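Long-range contact in freshwater cyanophage protein (Microcystis phage Mic1, PDB 6L2W), which is of unknown function but adopts a novel fold and is probably a structural protein of the phage: residues 52-57 / 102-106. Numbering follows the deposited sequence.
Sequences LENVCE and INLKL
Ile102 opens the contact, with CG1 lying 3.9 Å from CD2 of Leu52, the two branched chains crossing aslant. Its other branch, CG2, faces SG of Cys56 at 4.2 Å, while Trp76 of strand 75-77 packs against the same isoleucine. One turn further on, Lys105 shows how a long amphiphilic side chain can serve two environments. Its CG sits 3.5 Å from CB and 3.9 Å from SG of Cys56, so the aliphatic stem packs against this small residue. With CG anti to the backbone N (chi1 -179°) and a bend at chi2 (75°), the chain leaves the buried seam and reaches across residues 52-57 to two carboxylates. There it crosses Glu53 at about a right angle, and NZ forms a long salt bridge of 3.6 Å with OE1 of Glu53. A second carboxylate, that of Glu57, stands further off, its OE2 4.9 Å from NZ; the two acids probably favour the ammonium group jointly. Leu106 closes the seam, setting CD2 3.6 Å from the carbonyl O of Cys56, and it too rests on Trp76. No hydrogen bond joins the segments, whose axes cross at -55° and approach to 9.8 Å. The arrangement is characteristic of helix-helix packing with an apolar seam and a salt bridge at its solvent edge, here joining helices 51-61 and 96-115 beside the antiparallel sheet of this novel alpha+beta fold.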
loop_
_atom_site.group_PDB
_atom_site.type_symbol
_atom_site.label_atom_id
_atom_site.label_comp_id
_atom_site.label_asym_id
_atom_site.label_seq_id
_atom_site.Cartn_x
_atom_site.Cartn_y
_atom_site.Cartn_z
ATOM N N LEU B 52 18.501 6.442 -9.976
ATOM C CA LEU B 52 17.449 7.196 -9.260
ATOM C C LEU B 52 16.574 7.933 -10.270
ATOM O O LEU B 52 15.338 7.800 -10.301
ATOM C CB LEU B 52 18.117 8.180 -8.293
ATOM C CG LEU B 52 17.206 9.042 -7.413
ATOM C CD1 LEU B 52 16.507 10.144 -8.204
ATOM C CD2 LEU B 52 16.193 8.200 -6.658
ATOM N N GLU B 53 17.252 8.713 -11.082
ATOM C CA GLU B 53 16.643 9.468 -12.144
ATOM C C GLU B 53 15.746 8.553 -12.990
ATOM O O GLU B 53 14.607 8.895 -13.280
ATOM C CB GLU B 53 17.742 10.096 -13.006
ATOM C CG GLU B 53 17.298 11.336 -13.755
ATOM C CD GLU B 53 18.379 12.400 -13.868
ATOM O OE1 GLU B 53 18.643 13.084 -12.850
ATOM O OE2 GLU B 53 18.957 12.538 -14.974
ATOM N N ASN B 54 16.253 7.394 -13.380
ATOM C CA ASN B 54 15.525 6.536 -14.311
ATOM C C ASN B 54 14.267 5.974 -13.637
ATOM O O ASN B 54 13.250 5.803 -14.265
ATOM C CB ASN B 54 16.405 5.403 -14.849
ATOM C CG ASN B 54 17.541 5.899 -15.725
ATOM O OD1 ASN B 54 18.665 5.399 -15.629
ATOM N ND2 ASN B 54 17.265 6.885 -16.569
ATOM N N VAL B 55 14.378 5.633 -12.366
ATOM C CA VAL B 55 13.259 5.120 -11.609
ATOM C C VAL B 55 12.199 6.228 -11.506
ATOM O O VAL B 55 11.015 5.982 -11.738
ATOM C CB VAL B 55 13.727 4.601 -10.236
ATOM C CG1 VAL B 55 12.621 4.641 -9.198
ATOM C CG2 VAL B 55 14.325 3.201 -10.344
ATOM N N CYS B 56 12.618 7.456 -11.208
ATOM C CA CYS B 56 11.631 8.524 -11.026
ATOM C C CYS B 56 10.914 8.842 -12.334
ATOM O O CYS B 56 9.737 9.220 -12.327
ATOM C CB CYS B 56 12.264 9.799 -10.498
ATOM S SG CYS B 56 12.715 9.657 -8.754
ATOM N N GLU B 57 11.630 8.692 -13.428
ATOM C CA GLU B 57 11.109 9.036 -14.753
ATOM C C GLU B 57 10.041 8.007 -15.152
ATOM O O GLU B 57 8.992 8.338 -15.747
ATOM C CB GLU B 57 12.250 9.083 -15.773
ATOM C CG GLU B 57 13.087 10.354 -15.681
ATOM C CD GLU B 57 14.119 10.572 -16.787
ATOM O OE1 GLU B 57 15.115 9.806 -16.842
ATOM O OE2 GLU B 57 13.934 11.524 -17.583
ATOM N N ILE B 102 13.487 12.359 -4.008
ATOM C CA ILE B 102 12.536 11.700 -4.887
ATOM C C ILE B 102 11.365 12.636 -5.168
ATOM O O ILE B 102 10.937 12.742 -6.305
ATOM C CB ILE B 102 12.086 10.344 -4.320
ATOM C CG1 ILE B 102 13.262 9.368 -4.383
ATOM C CG2 ILE B 102 10.844 9.813 -5.045
ATOM C CD1 ILE B 102 12.978 8.005 -3.797
ATOM N N ASN B 103 10.890 13.298 -4.126
ATOM C CA ASN B 103 9.798 14.243 -4.228
ATOM C C ASN B 103 10.173 15.428 -5.130
ATOM O O ASN B 103 9.339 15.858 -5.935
ATOM C CB ASN B 103 9.372 14.728 -2.843
ATOM C CG ASN B 103 8.321 13.835 -2.215
ATOM O OD1 ASN B 103 7.561 13.182 -2.926
ATOM N ND2 ASN B 103 8.220 13.855 -0.893
ATOM N N LEU B 104 11.394 15.954 -5.010
ATOM C CA LEU B 104 11.825 17.066 -5.865
ATOM C C LEU B 104 11.769 16.606 -7.332
ATOM O O LEU B 104 11.179 17.257 -8.177
ATOM C CB LEU B 104 13.232 17.537 -5.458
ATOM C CG LEU B 104 13.932 18.507 -6.421
ATOM C CD1 LEU B 104 13.107 19.762 -6.620
ATOM C CD2 LEU B 104 15.338 18.873 -5.939
ATOM N N LYS B 105 12.344 15.457 -7.612
ATOM C CA LYS B 105 12.417 14.959 -8.971
ATOM C C LYS B 105 11.009 14.675 -9.515
ATOM O O LYS B 105 10.664 15.123 -10.619
ATOM C CB LYS B 105 13.313 13.724 -9.021
ATOM C CG LYS B 105 13.477 13.128 -10.408
ATOM C CD LYS B 105 14.395 13.919 -11.307
ATOM C CE LYS B 105 14.289 13.465 -12.745
ATOM N NZ LYS B 105 15.286 14.137 -13.607
ATOM N N LEU B 106 10.172 13.984 -8.747
ATOM C CA LEU B 106 8.827 13.653 -9.238
ATOM C C LEU B 106 8.056 14.941 -9.498
ATOM O O LEU B 106 7.271 15.030 -10.440
ATOM C CB LEU B 106 8.080 12.799 -8.218
ATOM C CG LEU B 106 8.534 11.345 -8.115
ATOM C CD1 LEU B 106 7.894 10.699 -6.897
ATOM C CD2 LEU B 106 8.194 10.557 -9.375
#